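PDB 3VIU: phosphoribosylformylglycinamidine synthase 2 from Thermus thermophilus, which belongs to the AIR synthase-related family, with two pairs of N- and C-terminal domains in one chain, and binds ADP and a magnesium ion. Local coordinates for residues R21-F34 / V352-P364. Numbering follows the deposited sequence.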
ATOM      1  N   ARG A  21      26.660 -12.161 -22.015  1.00 48.41           N
ATOM      2  CA  ARG A  21      26.998 -11.420 -20.803  1.00 48.12           C
ATOM      3  C   ARG A  21      27.990 -12.266 -20.010  1.00 47.69           C
ATOM      4  O   ARG A  21      28.750 -11.744 -19.196  1.00 48.30           O
ATOM      5  CB  ARG A  21      25.763 -11.180 -19.933  1.00 48.93           C
ATOM      6  CG  ARG A  21      24.648 -10.366 -20.570  1.00 50.90           C
ATOM      7  CD  ARG A  21      24.926  -8.872 -20.591  1.00 49.79           C
ATOM      8  NE  ARG A  21      23.666  -8.138 -20.534  1.00 49.72           N
ATOM      9  CZ  ARG A  21      22.890  -8.082 -19.453  1.00 49.51           C
ATOM     10  NH1 ARG A  21      23.257  -8.704 -18.342  1.00 49.58           N
ATOM     11  NH2 ARG A  21      21.734  -7.433 -19.487  1.00 48.93           N
ATOM     12  N   LEU A  22      27.964 -13.577 -20.242  1.00 45.70           N
ATOM     13  CA  LEU A  22      28.856 -14.506 -19.554  1.00 44.49           C
ATOM     14  C   LEU A  22      30.037 -14.901 -20.435  1.00 44.38           C
ATOM     15  O   LEU A  22      31.011 -15.473 -19.951  1.00 44.34           O
ATOM     16  CB  LEU A  22      28.112 -15.785 -19.156  1.00 43.08           C
ATOM     17  CG  LEU A  22      26.866 -15.730 -18.273  1.00 42.24           C
ATOM     18  CD1 LEU A  22      26.402 -17.148 -17.996  1.00 39.70           C
ATOM     19  CD2 LEU A  22      27.169 -15.012 -16.974  1.00 41.82           C
ATOM     20  N   GLY A  23      29.944 -14.603 -21.728  1.00 44.43           N
ATOM     21  CA  GLY A  23      31.012 -14.970 -22.639  1.00 44.60           C
ATOM     22  C   GLY A  23      31.091 -16.483 -22.739  1.00 44.56           C
ATOM     23  O   GLY A  23      32.099 -17.041 -23.174  1.00 43.98           O
ATOM     24  N   ARG A  24      30.013 -17.141 -22.318  1.00 44.56           N
ATOM     25  CA  ARG A  24      29.904 -18.597 -22.337  1.00 44.52           C
ATOM     26  C   ARG A  24      28.473 -18.980 -21.964  1.00 44.77           C
ATOM     27  O   ARG A  24      27.673 -18.121 -21.589  1.00 45.51           O
ATOM     28  CB  ARG A  24      30.865 -19.222 -21.321  1.00 43.97           C
ATOM     29  CG  ARG A  24      30.425 -19.043 -19.873  1.00 44.40           C
ATOM     30  CD  ARG A  24      31.309 -19.813 -18.904  1.00 42.97           C
ATOM     31  NE  ARG A  24      30.691 -19.922 -17.585  1.00 42.58           N
ATOM     32  CZ  ARG A  24      30.437 -18.889 -16.789  1.00 42.40           C
ATOM     33  NH1 ARG A  24      30.751 -17.658 -17.177  1.00 42.36           N
ATOM     34  NH2 ARG A  24      29.863 -19.086 -15.607  1.00 39.31           N
ATOM     35  N   GLU A  25      28.153 -20.267 -22.068  1.00 44.11           N
ATOM     36  CA  GLU A  25      26.823 -20.748 -21.714  1.00 42.67           C
ATOM     37  C   GLU A  25      26.775 -21.134 -20.242  1.00 39.99           C
ATOM     38  O   GLU A  25      27.682 -21.787 -19.730  1.00 39.89           O
ATOM     39  CB  GLU A  25      26.437 -21.955 -22.567  1.00 45.58           C
ATOM     40  CG  GLU A  25      26.142 -21.616 -24.014  1.00 49.93           C
ATOM     41  CD  GLU A  25      25.664 -22.819 -24.795  1.00 52.37           C
ATOM     42  OE1 GLU A  25      26.430 -23.806 -24.884  1.00 54.51           O
ATOM     43  OE2 GLU A  25      24.527 -22.778 -25.314  1.00 52.62           O
ATOM     44  N   PRO A  26      25.705 -20.739 -19.544  1.00 37.20           N
ATOM     45  CA  PRO A  26      25.541 -21.043 -18.124  1.00 35.35           C
ATOM     46  C   PRO A  26      25.242 -22.519 -17.910  1.00 34.36           C
ATOM     47  O   PRO A  26      24.619 -23.149 -18.761  1.00 33.83           O
ATOM     48  CB  PRO A  26      24.358 -20.171 -17.735  1.00 36.12           C
ATOM     49  CG  PRO A  26      23.492 -20.281 -18.954  1.00 34.80           C
ATOM     50  CD  PRO A  26      24.498 -20.078 -20.076  1.00 35.58           C
ATOM     51  N   ASN A  27      25.684 -23.074 -16.784  1.00 33.39           N
ATOM     52  CA  ASN A  27      25.397 -24.474 -16.499  1.00 32.00           C
ATOM     53  C   ASN A  27      23.940 -24.532 -16.061  1.00 32.10           C
ATOM     54  O   ASN A  27      23.243 -23.513 -16.102  1.00 33.31           O
ATOM     55  CB  ASN A  27      26.311 -25.020 -15.396  1.00 32.09           C
ATOM     56  CG  ASN A  27      26.374 -24.118 -14.178  1.00 32.39           C
ATOM     57  OD1 ASN A  27      25.372 -23.534 -13.766  1.00 33.57           O
ATOM     58  ND2 ASN A  27      27.555 -24.015 -13.584  1.00 30.32           N
ATOM     59  N   ARG A  28      23.470 -25.702 -15.646  1.00 31.28           N
ATOM     60  CA  ARG A  28      22.081 -25.833 -15.220  1.00 29.61           C
ATOM     61  C   ARG A  28      21.733 -24.862 -14.082  1.00 29.32           C
ATOM     62  O   ARG A  28      20.757 -24.116 -14.168  1.00 28.18           O
ATOM     63  CB  ARG A  28      21.794 -27.269 -14.779  1.00 30.37           C
ATOM     64  CG  ARG A  28      20.348 -27.497 -14.372  1.00 33.50           C
ATOM     65  CD  ARG A  28      20.152 -28.828 -13.667  1.00 36.04           C
ATOM     66  NE  ARG A  28      18.867 -28.878 -12.970  1.00 38.29           N
ATOM     67  CZ  ARG A  28      17.681 -28.837 -13.576  1.00 41.24           C
ATOM     68  NH1 ARG A  28      17.604 -28.748 -14.902  1.00 40.56           N
ATOM     69  NH2 ARG A  28      16.567 -28.876 -12.856  1.00 40.55           N
ATOM     70  N   VAL A  29      22.534 -24.870 -13.020  1.00 28.37           N
ATOM     71  CA  VAL A  29      22.294 -23.994 -11.877  1.00 27.89           C
ATOM     72  C   VAL A  29      22.204 -22.524 -12.288  1.00 28.66           C
ATOM     73  O   VAL A  29      21.225 -21.843 -11.976  1.00 27.47           O
ATOM     74  CB  VAL A  29      23.405 -24.150 -10.813  1.00 26.53           C
ATOM     75  CG1 VAL A  29      23.234 -23.108  -9.722  1.00 26.18           C
ATOM     76  CG2 VAL A  29      23.357 -25.547 -10.218  1.00 25.73           C
ATOM     77  N   GLU A  30      23.229 -22.043 -12.985  1.00 28.57           N
ATOM     78  CA  GLU A  30      23.259 -20.660 -13.440  1.00 30.15           C
ATOM     79  C   GLU A  30      22.019 -20.317 -14.269  1.00 30.18           C
ATOM     80  O   GLU A  30      21.475 -19.211 -14.167  1.00 29.73           O
ATOM     81  CB  GLU A  30      24.538 -20.412 -14.249  1.00 31.13           C
ATOM     82  CG  GLU A  30      25.800 -20.457 -13.395  1.00 33.32           C
ATOM     83  CD  GLU A  30      27.082 -20.384 -14.201  1.00 35.55           C
ATOM     84  OE1 GLU A  30      28.131 -20.046 -13.609  1.00 35.25           O
ATOM     85  OE2 GLU A  30      27.047 -20.674 -15.419  1.00 37.33           O
ATOM     86  N   LEU A  31      21.566 -21.270 -15.079  1.00 29.33           N
ATOM     87  CA  LEU A  31      20.389 -21.044 -15.902  1.00 29.13           C
ATOM     88  C   LEU A  31      19.194 -20.798 -14.985  1.00 28.48           C
ATOM     89  O   LEU A  31      18.431 -19.849 -15.179  1.00 28.29           O
ATOM     90  CB  LEU A  31      20.113 -22.255 -16.795  1.00 30.19           C
ATOM     91  CG  LEU A  31      19.803 -21.973 -18.272  1.00 32.00           C
ATOM     92  CD1 LEU A  31      19.288 -23.246 -18.912  1.00 32.18           C
ATOM     93  CD2 LEU A  31      18.766 -20.873 -18.414  1.00 30.67           C
ATOM     94  N   LEU A  32      19.038 -21.660 -13.984  1.00 26.40           N
ATOM     95  CA  LEU A  32      17.940 -21.538 -13.036  1.00 24.74           C
ATOM     96  C   LEU A  32      17.985 -20.196 -12.304  1.00 24.71           C
ATOM     97  O   LEU A  32      16.942 -19.628 -11.982  1.00 24.58           O
ATOM     98  CB  LEU A  32      17.974 -22.713 -12.046  1.00 23.29           C
ATOM     99  CG  LEU A  32      17.053 -23.912 -12.346  1.00 23.62           C
ATOM    100  CD1 LEU A  32      16.890 -24.106 -13.836  1.00 23.94           C
ATOM    101  CD2 LEU A  32      17.621 -25.172 -11.710  1.00 21.27           C
ATOM    102  N   LEU A  33      19.187 -19.682 -12.054  1.00 24.09           N
ATOM    103  CA  LEU A  33      19.326 -18.399 -11.378  1.00 24.41           C
ATOM    104  C   LEU A  33      18.748 -17.272 -12.247  1.00 25.70           C
ATOM    105  O   LEU A  33      18.011 -16.405 -11.760  1.00 25.79           O
ATOM    106  CB  LEU A  33      20.803 -18.112 -11.066  1.00 23.64           C
ATOM    107  CG  LEU A  33      21.547 -19.055 -10.102  1.00 25.07           C
ATOM    108  CD1 LEU A  33      22.972 -18.554  -9.900  1.00 24.12           C
ATOM    109  CD2 LEU A  33      20.828 -19.131  -8.763  1.00 20.16           C
ATOM    110  N   PHE A  34      19.084 -17.284 -13.534  1.00 25.04           N
ATOM    111  CA  PHE A  34      18.584 -16.261 -14.440  1.00 27.24           C
ATOM    112  C   PHE A  34      17.072 -16.335 -14.618  1.00 28.56           C
ATOM    113  O   PHE A  34      16.392 -15.311 -14.605  1.00 28.31           O
ATOM    114  CB  PHE A  34      19.263 -16.364 -15.805  1.00 25.01           C
ATOM    115  CG  PHE A  34      20.605 -15.699 -15.859  1.00 25.87           C
ATOM    116  CD1 PHE A  34      21.774 -16.438 -15.708  1.00 27.06           C
ATOM    117  CD2 PHE A  34      20.702 -14.323 -16.037  1.00 23.46           C
ATOM    118  CE1 PHE A  34      23.022 -15.810 -15.734  1.00 25.68           C
ATOM    119  CE2 PHE A  34      21.937 -13.692 -16.061  1.00 23.82           C
ATOM    120  CZ  PHE A  34      23.100 -14.435 -15.910  1.00 24.18           C
ATOM    121  N   VAL A 352      30.001 -24.111  -8.113  1.00 27.71           N
ATOM    122  CA  VAL A 352      28.816 -24.531  -8.854  1.00 26.81           C
ATOM    123  C   VAL A 352      28.148 -23.408  -9.645  1.00 26.94           C
ATOM    124  O   VAL A 352      27.172 -23.634 -10.362  1.00 24.23           O
ATOM    125  CB  VAL A 352      27.770 -25.144  -7.906  1.00 27.09           C
ATOM    126  CG1 VAL A 352      28.307 -26.429  -7.299  1.00 26.33           C
ATOM    127  CG2 VAL A 352      27.418 -24.149  -6.814  1.00 25.03           C
ATOM    128  N   ALA A 353      28.673 -22.197  -9.505  1.00 26.96           N
ATOM    129  CA  ALA A 353      28.129 -21.052 -10.218  1.00 27.32           C
ATOM    130  C   ALA A 353      28.976 -19.815  -9.976  1.00 28.05           C
ATOM    131  O   ALA A 353      29.472 -19.584  -8.870  1.00 27.68           O
ATOM    132  CB  ALA A 353      26.692 -20.792  -9.789  1.00 27.93           C
ATOM    133  N   GLU A 354      29.130 -19.017 -11.021  1.00 27.93           N
ATOM    134  CA  GLU A 354      29.912 -17.799 -10.941  1.00 29.72           C
ATOM    135  C   GLU A 354      29.482 -16.897 -12.078  1.00 30.49           C
ATOM    136  O   GLU A 354      30.066 -16.913 -13.163  1.00 32.63           O
ATOM    137  CB  GLU A 354      31.404 -18.120 -11.047  1.00 30.91           C
ATOM    138  CG  GLU A 354      32.289 -16.896 -11.184  1.00 34.49           C
ATOM    139  CD  GLU A 354      33.750 -17.210 -10.973  1.00 35.91           C
ATOM    140  OE1 GLU A 354      34.163 -17.359  -9.800  1.00 36.78           O
ATOM    141  OE2 GLU A 354      34.480 -17.314 -11.982  1.00 38.40           O
ATOM    142  N   VAL A 355      28.447 -16.109 -11.829  1.00 28.83           N
ATOM    143  CA  VAL A 355      27.944 -15.219 -12.853  1.00 27.88           C
ATOM    144  C   VAL A 355      28.187 -13.785 -12.428  1.00 27.56           C
ATOM    145  O   VAL A 355      28.173 -13.472 -11.237  1.00 27.84           O
ATOM    146  CB  VAL A 355      26.443 -15.452 -13.076  1.00 26.85           C
ATOM    147  CG1 VAL A 355      26.168 -16.947 -13.164  1.00 27.01           C
ATOM    148  CG2 VAL A 355      25.644 -14.835 -11.958  1.00 26.82           C
ATOM    149  N   PRO A 356      28.449 -12.896 -13.396  1.00 26.58           N
ATOM    150  CA  PRO A 356      28.688 -11.494 -13.047  1.00 26.84           C
ATOM    151  C   PRO A 356      27.452 -10.899 -12.365  1.00 27.43           C
ATOM    152  O   PRO A 356      26.323 -11.185 -12.762  1.00 27.63           O
ATOM    153  CB  PRO A 356      28.983 -10.849 -14.402  1.00 25.29           C
ATOM    154  CG  PRO A 356      29.628 -11.967 -15.162  1.00 24.39           C
ATOM    155  CD  PRO A 356      28.757 -13.149 -14.813  1.00 24.49           C
ATOM    156  N   THR A 357      27.679 -10.086 -11.336  1.00 27.28           N
ATOM    157  CA  THR A 357      26.595  -9.450 -10.597  1.00 27.63           C
ATOM    158  C   THR A 357      25.702  -8.625 -11.523  1.00 29.66           C
ATOM    159  O   THR A 357      24.479  -8.762 -11.497  1.00 30.03           O
ATOM    160  CB  THR A 357      27.146  -8.533  -9.486  1.00 26.14           C
ATOM    161  OG1 THR A 357      27.981  -7.525 -10.069  1.00 28.19           O
ATOM    162  CG2 THR A 357      27.962  -9.335  -8.488  1.00 24.22           C
ATOM    163  N   GLU A 358      26.314  -7.779 -12.346  1.00 31.16           N
ATOM    164  CA  GLU A 358      25.552  -6.944 -13.276  1.00 32.61           C
ATOM    165  C   GLU A 358      24.613  -7.767 -14.153  1.00 31.71           C
ATOM    166  O   GLU A 358      23.469  -7.383 -14.388  1.00 30.35           O
ATOM    167  CB  GLU A 358      26.488  -6.154 -14.188  1.00 34.64           C
ATOM    168  CG  GLU A 358      25.737  -5.214 -15.115  1.00 39.23           C
ATOM    169  CD  GLU A 358      26.585  -4.692 -16.250  1.00 41.43           C
ATOM    170  OE1 GLU A 358      26.935  -5.491 -17.145  1.00 43.32           O
ATOM    171  OE2 GLU A 358      26.902  -3.486 -16.245  1.00 42.55           O
ATOM    172  N   ALA A 359      25.111  -8.897 -14.641  1.00 30.94           N
ATOM    173  CA  ALA A 359      24.325  -9.766 -15.504  1.00 31.41           C
ATOM    174  C   ALA A 359      23.058 -10.243 -14.813  1.00 31.45           C
ATOM    175  O   ALA A 359      22.019 -10.439 -15.451  1.00 31.21           O
ATOM    176  CB  ALA A 359      25.167 -10.970 -15.937  1.00 31.24           C
ATOM    177  N   LEU A 360      23.149 -10.415 -13.499  1.00 30.12           N
ATOM    178  CA  LEU A 360      22.027 -10.899 -12.711  1.00 29.39           C
ATOM    179  C   LEU A 360      21.054  -9.818 -12.229  1.00 28.91           C
ATOM    180  O   LEU A 360      19.857 -10.070 -12.122  1.00 29.70           O
ATOM    181  CB  LEU A 360      22.570 -11.687 -11.515  1.00 28.20           C
ATOM    182  CG  LEU A 360      21.929 -13.042 -11.219  1.00 28.87           C
ATOM    183  CD1 LEU A 360      21.680 -13.827 -12.505  1.00 27.97           C
ATOM    184  CD2 LEU A 360      22.844 -13.811 -10.298  1.00 27.62           C
ATOM    185  N   ALA A 361      21.561  -8.618 -11.960  1.00 28.64           N
ATOM    186  CA  ALA A 361      20.732  -7.528 -11.455  1.00 29.03           C
ATOM    187  C   ALA A 361      20.198  -6.557 -12.501  1.00 30.04           C
ATOM    188  O   ALA A 361      19.209  -5.860 -12.255  1.00 30.68           O
ATOM    189  CB  ALA A 361      21.504  -6.750 -10.390  1.00 27.80           C
ATOM    190  N   GLU A 362      20.846  -6.493 -13.658  1.00 31.23           N
ATOM    191  CA  GLU A 362      20.411  -5.574 -14.704  1.00 32.47           C
ATOM    192  C   GLU A 362      19.905  -6.290 -15.943  1.00 31.86           C
ATOM    193  O   GLU A 362      20.602  -6.370 -16.955  1.00 32.07           O
ATOM    194  CB  GLU A 362      21.552  -4.630 -15.077  1.00 34.32           C
ATOM    195  CG  GLU A 362      21.954  -3.689 -13.945  1.00 40.49           C
ATOM    196  CD  GLU A 362      23.044  -2.707 -14.349  1.00 44.02           C
ATOM    197  OE1 GLU A 362      22.838  -1.958 -15.335  1.00 46.69           O
ATOM    198  OE2 GLU A 362      24.105  -2.680 -13.683  1.00 44.28           O
ATOM    199  N   ALA A 363      18.679  -6.800 -15.852  1.00 31.09           N
ATOM    200  CA  ALA A 363      18.047  -7.520 -16.950  1.00 30.29           C
ATOM    201  C   ALA A 363      17.501  -6.570 -18.017  1.00 30.09           C
ATOM    202  O   ALA A 363      17.283  -5.383 -17.765  1.00 30.66           O
ATOM    203  CB  ALA A 363      16.923  -8.399 -16.414  1.00 29.97           C
ATOM    204  N   PRO A 364      17.264  -7.091 -19.229  1.00 29.76           N
ATOM    205  CA  PRO A 364      16.737  -6.294 -20.344  1.00 29.22           C
ATOM    206  C   PRO A 364      15.353  -5.747 -20.027  1.00 29.23           C
ATOM    207  O   PRO A 364      14.579  -6.387 -19.321  1.00 29.23           O
ATOM    208  CB  PRO A 364      16.681  -7.295 -21.497  1.00 28.88           C
ATOM    209  CG  PRO A 364      17.696  -8.351 -21.107  1.00 30.26           C
ATOM    210  CD  PRO A 364      17.481  -8.491 -19.635  1.00 27.95           C
TER
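Glu30 grips the edge strand 350-356 through its carboxylate: OE1 takes the backbone N-H of Glu354 at 3.0 Å on its anti lone pair, nearly straight at 168°. A glutamate suits this place because chi1 (-69°) lays CG against Val355 CG1 (3.5 Å) and the methyl of Ala353, while the extended chain beyond CG carries the carboxylate on to Glu354 N. The guanidinium of Arg24 meets the same OE1 in its own plane, a 2.8 Å salt bridge from NH2, and NH2 also reaches Glu354 O at 3.3 Å. Glu30 is held in turn by Asn27, with which it forms a capping box at the start of helix 28-37; Asn27 ND2 donates to Val352 O from above the carbonyl plane.

Apolar packing continues along the strand and into helix 357-361. Leu22 CD2 presses on Pro356 CD, and Leu360 CD1 sits over the centre of the Phe34 ring, a CH-pi contact 3.6 Å from the centroid. Trp38 meets that ring edge-to-face.

At the far end, Arg21, its chain bent at chi2 (-78°), runs past Ala359, whose small methyl lets the guanidinium edge come close to CA, and NH2 donates to Glu362 O (3.0 Å), just beyond the helix end.

The end of helix 12-22 and helix 28-37, both of the N-terminal linker domain, thus dock on helix 357-361 and the edge strand before it, in the mixed sheet of the first AIR synthase-related C-terminal domain; in that strand a classic beta bulge sets Val352 and Ala353 opposite Val345.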